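PDB 5NNP: N-terminal acetyltransferase-like protein from Chaetomium thermophilum, which probably serves as the TPR-repeat auxiliary subunit of an N-terminal acetyltransferase complex, supporting acetyl transfer to protein N-termini. Local coordinates for residues M75-R89 with A100-I114. Sequence-based numbering, arbitrary orientation.
Sequences MKSYICWHVYGILYR and AYKFALKLEPESHQI
Met75 O lies 3.7 Å from Phe103 CE2, at the rim of that ring, where the two antiparallel helices of a predicted tetratricopeptide repeat, 78-89 and 100-107, begin to pack. Their segment axes approach to 7.9 Å, and the gap is filled by side chains without a direct hydrogen bond between the segments. Leu107 CD1 touches Lys76 O, while Ser77 OG caps the first helix through weak bonds from Ile79 N and Cys80 N and is also bonded to Asp45 of helix 44-55. With CG between the backbone N and carbonyl carbon (chi1 83°), Tyr78 turns its ring toward the end of helix 100-107, where Glu108 lies over one face: Glu108 CB makes a CH-pi contact, and the carboxylate stacks nearly parallel, 13° from the ring plane. Trp81 is a knob in a hole formed by Ala100, Phe103, Ala104 and Leu107. The edge of Phe103 meets the face of the five-membered ring of Trp81 in a T-shaped pair, Phe103 CD2 standing 3.5 Å from Trp81 NE1. Trp81 NE1 also donates to Met75 O at 2.6 Å from above the carbonyl plane, which helps hold the indole's rotation. Cut back to an alanine, this residue would be likely to leave Met75 O without that donor and to open a gap against Phe103 and Leu107. The next residue, His82, has Ile114 CG1 over the centre of its ring and Gln113 OE1 at its edge; its own edge points toward the face of Tyr101 in an offset edge-to-face pair. At Gly85 the backbone comes directly against Tyr101, with Tyr101 CE1 3.6 Å from Gly85 C. Arg89, bent at chi3, lays one guanidinium face over the Tyr101 hydroxyl, Arg89 CZ 3.4 Å from Tyr101 OH. Tyr101 OH shares a water with His82 NE2, the water lying 2.7 Å from Tyr101 OH and in the plane of both rings.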
ATOM      1  N   MET A  75       6.876  42.836  11.141  1.00 46.27           N
ATOM      2  CA  MET A  75       6.515  41.582  11.798  1.00 51.85           C
ATOM      3  C   MET A  75       5.003  41.393  11.855  1.00 52.24           C
ATOM      4  O   MET A  75       4.522  40.285  12.092  1.00 54.29           O
ATOM      5  CB  MET A  75       7.105  41.517  13.209  1.00 48.66           C
ATOM      6  CG  MET A  75       8.593  41.837  13.278  1.00 52.31           C
ATOM      7  SD  MET A  75       9.214  41.940  14.978  1.00 65.93           S
ATOM      8  CE  MET A  75       8.773  40.295  15.552  1.00 34.66           C
ATOM      9  N   LYS A  76       4.267  42.475  11.622  1.00 44.81           N
ATOM     10  CA  LYS A  76       2.813  42.435  11.671  1.00 49.11           C
ATOM     11  C   LYS A  76       2.169  42.400  10.264  1.00 48.90           C
ATOM     12  O   LYS A  76       0.959  42.587  10.127  1.00 52.03           O
ATOM     13  CB  LYS A  76       2.284  43.634  12.476  1.00 50.11           C
ATOM     14  CG  LYS A  76       2.679  43.613  13.957  1.00 52.35           C
ATOM     15  CD  LYS A  76       2.162  44.849  14.714  1.00 62.95           C
ATOM     16  CE  LYS A  76       2.381  44.731  16.233  1.00 66.34           C
ATOM     17  NZ  LYS A  76       1.960  45.944  17.002  1.00 65.99           N
ATOM     18  N   SER A  77       2.973  42.155   9.228  1.00 44.98           N
ATOM     19  CA  SER A  77       2.451  42.005   7.862  1.00 37.53           C
ATOM     20  C   SER A  77       2.072  40.567   7.546  1.00 39.03           C
ATOM     21  O   SER A  77       2.894  39.658   7.703  1.00 41.73           O
ATOM     22  CB  SER A  77       3.478  42.485   6.844  1.00 40.01           C
ATOM     23  OG  SER A  77       3.132  42.061   5.535  1.00 44.32           O
ATOM     24  N   TYR A  78       0.843  40.356   7.084  1.00 37.44           N
ATOM     25  CA  TYR A  78       0.367  38.993   6.825  1.00 43.39           C
ATOM     26  C   TYR A  78       0.957  38.458   5.521  1.00 43.89           C
ATOM     27  O   TYR A  78       1.053  37.250   5.318  1.00 41.90           O
ATOM     28  CB  TYR A  78      -1.180  38.933   6.789  1.00 45.17           C
ATOM     29  CG  TYR A  78      -1.799  39.327   5.473  1.00 38.45           C
ATOM     30  CD1 TYR A  78      -1.953  38.401   4.453  1.00 48.34           C
ATOM     31  CD2 TYR A  78      -2.225  40.625   5.244  1.00 41.01           C
ATOM     32  CE1 TYR A  78      -2.513  38.753   3.245  1.00 42.26           C
ATOM     33  CE2 TYR A  78      -2.785  40.992   4.033  1.00 44.11           C
ATOM     34  CZ  TYR A  78      -2.924  40.048   3.039  1.00 47.63           C
ATOM     35  OH  TYR A  78      -3.483  40.392   1.828  1.00 57.23           O
ATOM     36  N   ILE A  79       1.350  39.367   4.637  1.00 45.32           N
ATOM     37  CA  ILE A  79       2.026  38.982   3.409  1.00 42.76           C
ATOM     38  C   ILE A  79       3.400  38.383   3.695  1.00 42.48           C
ATOM     39  O   ILE A  79       3.727  37.307   3.185  1.00 39.56           O
ATOM     40  CB  ILE A  79       2.167  40.173   2.458  1.00 42.68           C
ATOM     41  CG1 ILE A  79       0.786  40.563   1.923  1.00 48.39           C
ATOM     42  CG2 ILE A  79       3.115  39.849   1.319  1.00 42.16           C
ATOM     43  CD1 ILE A  79       0.735  41.969   1.297  1.00 46.34           C
ATOM     44  N   CYS A  80       4.194  39.059   4.523  1.00 37.73           N
ATOM     45  CA  CYS A  80       5.516  38.542   4.858  1.00 42.00           C
ATOM     46  C   CYS A  80       5.435  37.128   5.474  1.00 45.89           C
ATOM     47  O   CYS A  80       6.207  36.234   5.114  1.00 45.74           O
ATOM     48  CB  CYS A  80       6.241  39.500   5.799  1.00 36.57           C
ATOM     49  SG  CYS A  80       6.456  41.186   5.132  1.00 47.24           S
ATOM     50  N   TRP A  81       4.481  36.917   6.375  1.00 39.56           N
ATOM     51  CA  TRP A  81       4.344  35.615   7.009  1.00 34.77           C
ATOM     52  C   TRP A  81       3.808  34.561   6.027  1.00 43.15           C
ATOM     53  O   TRP A  81       4.293  33.429   5.995  1.00 39.58           O
ATOM     54  CB  TRP A  81       3.458  35.725   8.253  1.00 29.75           C
ATOM     55  CG  TRP A  81       4.188  36.420   9.382  1.00 31.94           C
ATOM     56  CD1 TRP A  81       4.025  37.714   9.798  1.00 30.09           C
ATOM     57  CD2 TRP A  81       5.225  35.866  10.202  1.00 30.45           C
ATOM     58  NE1 TRP A  81       4.885  37.996  10.832  1.00 28.75           N
ATOM     59  CE2 TRP A  81       5.634  36.881  11.103  1.00 31.06           C
ATOM     60  CE3 TRP A  81       5.850  34.613  10.265  1.00 33.86           C
ATOM     61  CZ2 TRP A  81       6.638  36.684  12.058  1.00 27.65           C
ATOM     62  CZ3 TRP A  81       6.859  34.415  11.230  1.00 39.57           C
ATOM     63  CH2 TRP A  81       7.239  35.454  12.107  1.00 36.14           C
ATOM     64  N   HIS A  82       2.831  34.951   5.212  1.00 38.53           N
ATOM     65  CA  HIS A  82       2.298  34.088   4.160  1.00 34.40           C
ATOM     66  C   HIS A  82       3.411  33.592   3.219  1.00 37.94           C
ATOM     67  O   HIS A  82       3.513  32.396   2.958  1.00 44.94           O
ATOM     68  CB  HIS A  82       1.218  34.834   3.377  1.00 35.01           C
ATOM     69  CG  HIS A  82       0.383  33.963   2.495  1.00 36.85           C
ATOM     70  ND1 HIS A  82      -0.499  34.477   1.564  1.00 51.18           N
ATOM     71  CD2 HIS A  82       0.289  32.617   2.392  1.00 47.66           C
ATOM     72  CE1 HIS A  82      -1.102  33.486   0.933  1.00 50.95           C
ATOM     73  NE2 HIS A  82      -0.644  32.345   1.415  1.00 48.78           N
ATOM     74  N   VAL A  83       4.244  34.510   2.737  1.00 37.85           N
ATOM     75  CA  VAL A  83       5.382  34.182   1.879  1.00 43.26           C
ATOM     76  C   VAL A  83       6.320  33.169   2.543  1.00 45.95           C
ATOM     77  O   VAL A  83       6.687  32.143   1.954  1.00 39.27           O
ATOM     78  CB  VAL A  83       6.198  35.452   1.510  1.00 39.88           C
ATOM     79  CG1 VAL A  83       7.515  35.079   0.877  1.00 39.57           C
ATOM     80  CG2 VAL A  83       5.407  36.344   0.581  1.00 40.30           C
ATOM     81  N   TYR A  84       6.707  33.484   3.774  1.00 46.89           N
ATOM     82  CA  TYR A  84       7.567  32.625   4.575  1.00 45.92           C
ATOM     83  C   TYR A  84       7.020  31.185   4.595  1.00 39.92           C
ATOM     84  O   TYR A  84       7.764  30.220   4.433  1.00 35.23           O
ATOM     85  CB  TYR A  84       7.677  33.205   5.989  1.00 45.31           C
ATOM     86  CG  TYR A  84       8.901  32.799   6.794  1.00 45.65           C
ATOM     87  CD1 TYR A  84      10.178  32.863   6.245  1.00 46.93           C
ATOM     88  CD2 TYR A  84       8.780  32.405   8.131  1.00 33.99           C
ATOM     89  CE1 TYR A  84      11.303  32.509   6.993  1.00 44.47           C
ATOM     90  CE2 TYR A  84       9.896  32.042   8.880  1.00 30.97           C
ATOM     91  CZ  TYR A  84      11.149  32.096   8.307  1.00 38.97           C
ATOM     92  OH  TYR A  84      12.248  31.753   9.052  1.00 44.71           O
ATOM     93  N   GLY A  85       5.711  31.060   4.777  1.00 35.30           N
ATOM     94  CA  GLY A  85       5.050  29.769   4.772  1.00 39.90           C
ATOM     95  C   GLY A  85       5.116  29.079   3.421  1.00 48.20           C
ATOM     96  O   GLY A  85       5.452  27.895   3.332  1.00 47.52           O
ATOM     97  N   ILE A  86       4.802  29.831   2.368  1.00 47.44           N
ATOM     98  CA  ILE A  86       4.856  29.324   1.004  1.00 42.36           C
ATOM     99  C   ILE A  86       6.225  28.734   0.663  1.00 43.48           C
ATOM    100  O   ILE A  86       6.310  27.646   0.106  1.00 41.05           O
ATOM    101  CB  ILE A  86       4.497  30.436   0.001  1.00 48.74           C
ATOM    102  CG1 ILE A  86       3.032  30.840   0.180  1.00 44.73           C
ATOM    103  CG2 ILE A  86       4.740  29.979  -1.435  1.00 43.97           C
ATOM    104  CD1 ILE A  86       2.639  32.057  -0.624  1.00 42.14           C
ATOM    105  N   LEU A  87       7.292  29.446   1.015  1.00 44.43           N
ATOM    106  CA  LEU A  87       8.643  28.933   0.830  1.00 42.10           C
ATOM    107  C   LEU A  87       8.824  27.589   1.543  1.00 43.04           C
ATOM    108  O   LEU A  87       9.199  26.589   0.924  1.00 41.47           O
ATOM    109  CB  LEU A  87       9.667  29.951   1.331  1.00 46.09           C
ATOM    110  CG  LEU A  87       9.595  31.330   0.665  1.00 47.78           C
ATOM    111  CD1 LEU A  87      10.662  32.278   1.199  1.00 42.75           C
ATOM    112  CD2 LEU A  87       9.712  31.187  -0.834  1.00 53.80           C
ATOM    113  N   TYR A  88       8.539  27.579   2.842  1.00 39.35           N
ATOM    114  CA  TYR A  88       8.597  26.370   3.659  1.00 36.19           C
ATOM    115  C   TYR A  88       7.793  25.225   3.081  1.00 36.57           C
ATOM    116  O   TYR A  88       8.285  24.110   2.973  1.00 38.05           O
ATOM    117  CB  TYR A  88       8.089  26.653   5.065  1.00 37.28           C
ATOM    118  CG  TYR A  88       9.142  27.157   6.011  1.00 38.21           C
ATOM    119  CD1 TYR A  88      10.381  26.544   6.081  1.00 37.79           C
ATOM    120  CD2 TYR A  88       8.903  28.249   6.828  1.00 29.87           C
ATOM    121  CE1 TYR A  88      11.356  26.998   6.947  1.00 36.72           C
ATOM    122  CE2 TYR A  88       9.862  28.709   7.688  1.00 29.78           C
ATOM    123  CZ  TYR A  88      11.090  28.082   7.751  1.00 45.61           C
ATOM    124  OH  TYR A  88      12.065  28.541   8.618  1.00 53.30           O
ATOM    125  N   ARG A  89       6.546  25.495   2.724  1.00 36.58           N
ATOM    126  CA  ARG A  89       5.706  24.463   2.139  1.00 38.10           C
ATOM    127  C   ARG A  89       6.316  23.942   0.848  1.00 41.84           C
ATOM    128  O   ARG A  89       6.216  22.761   0.544  1.00 54.25           O
ATOM    129  CB  ARG A  89       4.301  24.985   1.881  1.00 38.03           C
ATOM    130  CG  ARG A  89       3.401  23.937   1.321  1.00 40.26           C
ATOM    131  CD  ARG A  89       2.029  24.477   1.089  1.00 47.19           C
ATOM    132  NE  ARG A  89       1.987  25.385  -0.044  1.00 53.83           N
ATOM    133  CZ  ARG A  89       0.871  25.936  -0.503  1.00 60.19           C
ATOM    134  NH1 ARG A  89      -0.283  25.665   0.087  1.00 60.50           N
ATOM    135  NH2 ARG A  89       0.905  26.755  -1.549  1.00 65.71           N
ATOM    136  N   ALA A 100       3.829  29.566  10.305  1.00 43.68           N
ATOM    137  CA  ALA A 100       3.824  30.832   9.578  1.00 29.13           C
ATOM    138  C   ALA A 100       2.443  31.143   8.978  1.00 30.04           C
ATOM    139  O   ALA A 100       1.971  32.283   9.033  1.00 31.50           O
ATOM    140  CB  ALA A 100       4.898  30.808   8.493  1.00 29.58           C
ATOM    141  N   TYR A 101       1.797  30.134   8.405  1.00 28.06           N
ATOM    142  CA  TYR A 101       0.415  30.283   7.959  1.00 29.47           C
ATOM    143  C   TYR A 101      -0.499  30.703   9.114  1.00 34.98           C
ATOM    144  O   TYR A 101      -1.349  31.589   8.965  1.00 34.97           O
ATOM    145  CB  TYR A 101      -0.094  28.981   7.348  1.00 29.44           C
ATOM    146  CG  TYR A 101       0.182  28.837   5.876  1.00 40.03           C
ATOM    147  CD1 TYR A 101       1.392  28.339   5.412  1.00 38.38           C
ATOM    148  CD2 TYR A 101      -0.780  29.195   4.940  1.00 43.54           C
ATOM    149  CE1 TYR A 101       1.631  28.202   4.051  1.00 38.58           C
ATOM    150  CE2 TYR A 101      -0.548  29.067   3.584  1.00 37.28           C
ATOM    151  CZ  TYR A 101       0.650  28.572   3.141  1.00 36.27           C
ATOM    152  OH  TYR A 101       0.849  28.449   1.779  1.00 33.49           O
ATOM    153  N   LYS A 102      -0.312  30.062  10.266  1.00 32.45           N
ATOM    154  CA  LYS A 102      -1.138  30.309  11.449  1.00 33.84           C
ATOM    155  C   LYS A 102      -1.095  31.771  11.909  1.00 39.12           C
ATOM    156  O   LYS A 102      -2.113  32.347  12.311  1.00 35.39           O
ATOM    157  CB  LYS A 102      -0.690  29.396  12.586  1.00 33.37           C
ATOM    158  CG  LYS A 102      -1.732  29.149  13.628  1.00 44.44           C
ATOM    159  CD  LYS A 102      -1.630  27.729  14.173  1.00 47.77           C
ATOM    160  CE  LYS A 102      -0.318  27.513  14.884  1.00 47.22           C
ATOM    161  NZ  LYS A 102      -0.361  26.215  15.592  1.00 46.60           N
ATOM    162  N   PHE A 103       0.092  32.365  11.850  1.00 43.68           N
ATOM    163  CA  PHE A 103       0.273  33.741  12.287  1.00 43.55           C
ATOM    164  C   PHE A 103      -0.258  34.714  11.227  1.00 44.23           C
ATOM    165  O   PHE A 103      -0.920  35.720  11.548  1.00 35.08           O
ATOM    166  CB  PHE A 103       1.745  34.015  12.594  1.00 31.46           C
ATOM    167  CG  PHE A 103       1.967  35.238  13.440  1.00 32.08           C
ATOM    168  CD1 PHE A 103       1.490  35.292  14.745  1.00 33.62           C
ATOM    169  CD2 PHE A 103       2.656  36.327  12.935  1.00 32.19           C
ATOM    170  CE1 PHE A 103       1.695  36.413  15.551  1.00 32.87           C
ATOM    171  CE2 PHE A 103       2.865  37.454  13.716  1.00 37.10           C
ATOM    172  CZ  PHE A 103       2.383  37.503  15.034  1.00 38.93           C
ATOM    173  N   ALA A 104       0.018  34.403   9.965  1.00 39.00           N
ATOM    174  CA  ALA A 104      -0.568  35.162   8.866  1.00 38.73           C
ATOM    175  C   ALA A 104      -2.097  35.230   9.022  1.00 38.15           C
ATOM    176  O   ALA A 104      -2.700  36.308   8.924  1.00 39.65           O
ATOM    177  CB  ALA A 104      -0.183  34.550   7.530  1.00 34.62           C
ATOM    178  N   LEU A 105      -2.722  34.092   9.299  1.00 33.15           N
ATOM    179  CA  LEU A 105      -4.169  34.085   9.500  1.00 36.04           C
ATOM    180  C   LEU A 105      -4.616  34.891  10.744  1.00 40.35           C
ATOM    181  O   LEU A 105      -5.717  35.440  10.752  1.00 37.69           O
ATOM    182  CB  LEU A 105      -4.683  32.643   9.595  1.00 40.86           C
ATOM    183  CG  LEU A 105      -6.202  32.445   9.505  1.00 40.72           C
ATOM    184  CD1 LEU A 105      -6.719  32.870   8.149  1.00 40.79           C
ATOM    185  CD2 LEU A 105      -6.622  31.008   9.784  1.00 40.81           C
ATOM    186  N   LYS A 106      -3.789  34.966  11.788  1.00 28.43           N
ATOM    187  CA  LYS A 106      -4.153  35.787  12.945  1.00 39.34           C
ATOM    188  C   LYS A 106      -4.041  37.272  12.591  1.00 50.04           C
ATOM    189  O   LYS A 106      -4.681  38.120  13.219  1.00 47.00           O
ATOM    190  CB  LYS A 106      -3.281  35.475  14.171  1.00 32.07           C
ATOM    191  CG  LYS A 106      -3.523  34.113  14.756  1.00 37.70           C
ATOM    192  CD  LYS A 106      -2.761  33.877  16.042  1.00 36.56           C
ATOM    193  CE  LYS A 106      -2.895  32.418  16.473  1.00 46.52           C
ATOM    194  NZ  LYS A 106      -2.145  32.112  17.740  1.00 53.33           N
ATOM    195  N   LEU A 107      -3.218  37.576  11.590  1.00 52.63           N
ATOM    196  CA  LEU A 107      -3.059  38.947  11.116  1.00 47.72           C
ATOM    197  C   LEU A 107      -4.139  39.313  10.109  1.00 44.08           C
ATOM    198  O   LEU A 107      -4.610  40.441  10.096  1.00 54.19           O
ATOM    199  CB  LEU A 107      -1.673  39.143  10.500  1.00 40.05           C
ATOM    200  CG  LEU A 107      -0.557  39.091  11.539  1.00 34.72           C
ATOM    201  CD1 LEU A 107       0.838  39.068  10.916  1.00 32.27           C
ATOM    202  CD2 LEU A 107      -0.733  40.270  12.458  1.00 32.85           C
ATOM    203  N   GLU A 108      -4.534  38.356   9.274  1.00 39.64           N
ATOM    204  CA  GLU A 108      -5.552  38.590   8.251  1.00 34.03           C
ATOM    205  C   GLU A 108      -6.635  37.506   8.229  1.00 40.10           C
ATOM    206  O   GLU A 108      -6.732  36.754   7.255  1.00 41.17           O
ATOM    207  CB  GLU A 108      -4.886  38.669   6.886  1.00 34.96           C
ATOM    208  CG  GLU A 108      -5.797  39.095   5.759  1.00 41.53           C
ATOM    209  CD  GLU A 108      -6.104  40.575   5.810  1.00 52.94           C
ATOM    210  OE1 GLU A 108      -6.809  41.053   4.907  1.00 58.69           O
ATOM    211  OE2 GLU A 108      -5.633  41.268   6.745  1.00 61.75           O
ATOM    212  N   PRO A 109      -7.463  37.433   9.289  1.00 41.51           N
ATOM    213  CA  PRO A 109      -8.451  36.359   9.496  1.00 39.87           C
ATOM    214  C   PRO A 109      -9.460  36.211   8.344  1.00 46.85           C
ATOM    215  O   PRO A 109     -10.103  35.169   8.227  1.00 45.72           O
ATOM    216  CB  PRO A 109      -9.155  36.771  10.794  1.00 31.74           C
ATOM    217  CG  PRO A 109      -8.885  38.207  10.942  1.00 38.82           C
ATOM    218  CD  PRO A 109      -7.558  38.474  10.323  1.00 40.36           C
ATOM    219  N   GLU A 110      -9.561  37.229   7.496  1.00 41.71           N
ATOM    220  CA  GLU A 110     -10.475  37.208   6.372  1.00 46.26           C
ATOM    221  C   GLU A 110      -9.957  36.379   5.202  1.00 46.44           C
ATOM    222  O   GLU A 110     -10.705  36.060   4.283  1.00 54.34           O
ATOM    223  CB  GLU A 110     -10.756  38.628   5.886  1.00 56.69           C
ATOM    224  CG  GLU A 110     -11.342  39.558   6.930  1.00 69.72           C
ATOM    225  CD  GLU A 110     -10.282  40.147   7.854  1.00 83.53           C
ATOM    226  OE1 GLU A 110     -10.659  40.954   8.737  1.00 87.30           O
ATOM    227  OE2 GLU A 110      -9.081  39.803   7.697  1.00 80.33           O
ATOM    228  N   SER A 111      -8.681  36.035   5.222  1.00 41.72           N
ATOM    229  CA  SER A 111      -8.081  35.335   4.083  1.00 41.75           C
ATOM    230  C   SER A 111      -8.519  33.877   3.928  1.00 41.20           C
ATOM    231  O   SER A 111      -8.031  33.004   4.629  1.00 47.65           O
ATOM    232  CB  SER A 111      -6.567  35.366   4.183  1.00 36.09           C
ATOM    233  OG  SER A 111      -6.030  34.561   3.162  1.00 40.92           O
ATOM    234  N   HIS A 112      -9.416  33.615   2.991  1.00 38.34           N
ATOM    235  CA  HIS A 112      -9.877  32.254   2.761  1.00 44.91           C
ATOM    236  C   HIS A 112      -8.761  31.366   2.240  1.00 47.74           C
ATOM    237  O   HIS A 112      -8.756  30.166   2.512  1.00 42.74           O
ATOM    238  CB  HIS A 112     -11.066  32.233   1.792  1.00 46.26           C
ATOM    239  CG  HIS A 112     -12.350  32.689   2.418  1.00 61.78           C
ATOM    240  ND1 HIS A 112     -12.517  33.958   2.929  1.00 64.80           N
ATOM    241  CD2 HIS A 112     -13.514  32.037   2.647  1.00 67.51           C
ATOM    242  CE1 HIS A 112     -13.732  34.073   3.433  1.00 68.70           C
ATOM    243  NE2 HIS A 112     -14.358  32.921   3.276  1.00 67.66           N
ATOM    244  N   GLN A 113      -7.816  31.951   1.501  1.00 42.36           N
ATOM    245  CA  GLN A 113      -6.724  31.170   0.938  1.00 38.02           C
ATOM    246  C   GLN A 113      -5.779  30.681   2.034  1.00 46.45           C
ATOM    247  O   GLN A 113      -5.332  29.524   2.036  1.00 43.22           O
ATOM    248  CB  GLN A 113      -5.942  31.980  -0.087  1.00 39.31           C
ATOM    249  CG  GLN A 113      -4.733  31.237  -0.642  1.00 44.50           C
ATOM    250  CD  GLN A 113      -3.804  32.131  -1.448  1.00 57.85           C
ATOM    251  OE1 GLN A 113      -3.795  33.358  -1.287  1.00 66.67           O
ATOM    252  NE2 GLN A 113      -3.022  31.519  -2.332  1.00 59.04           N
ATOM    253  N   ILE A 114      -5.464  31.582   2.955  1.00 40.30           N
ATOM    254  CA  ILE A 114      -4.550  31.245   4.024  1.00 37.66           C
ATOM    255  C   ILE A 114      -5.156  30.164   4.917  1.00 38.78           C
ATOM    256  O   ILE A 114      -4.467  29.209   5.293  1.00 39.00           O
ATOM    257  CB  ILE A 114      -4.166  32.496   4.836  1.00 34.13           C
ATOM    258  CG1 ILE A 114      -3.282  33.404   3.968  1.00 35.71           C
ATOM    259  CG2 ILE A 114      -3.453  32.113   6.122  1.00 30.58           C
ATOM    260  CD1 ILE A 114      -2.895  34.724   4.609  1.00 37.37           C
TER
HETATM  261  O   HOH W   1      -0.880  29.677   0.170  1.00 27.20           O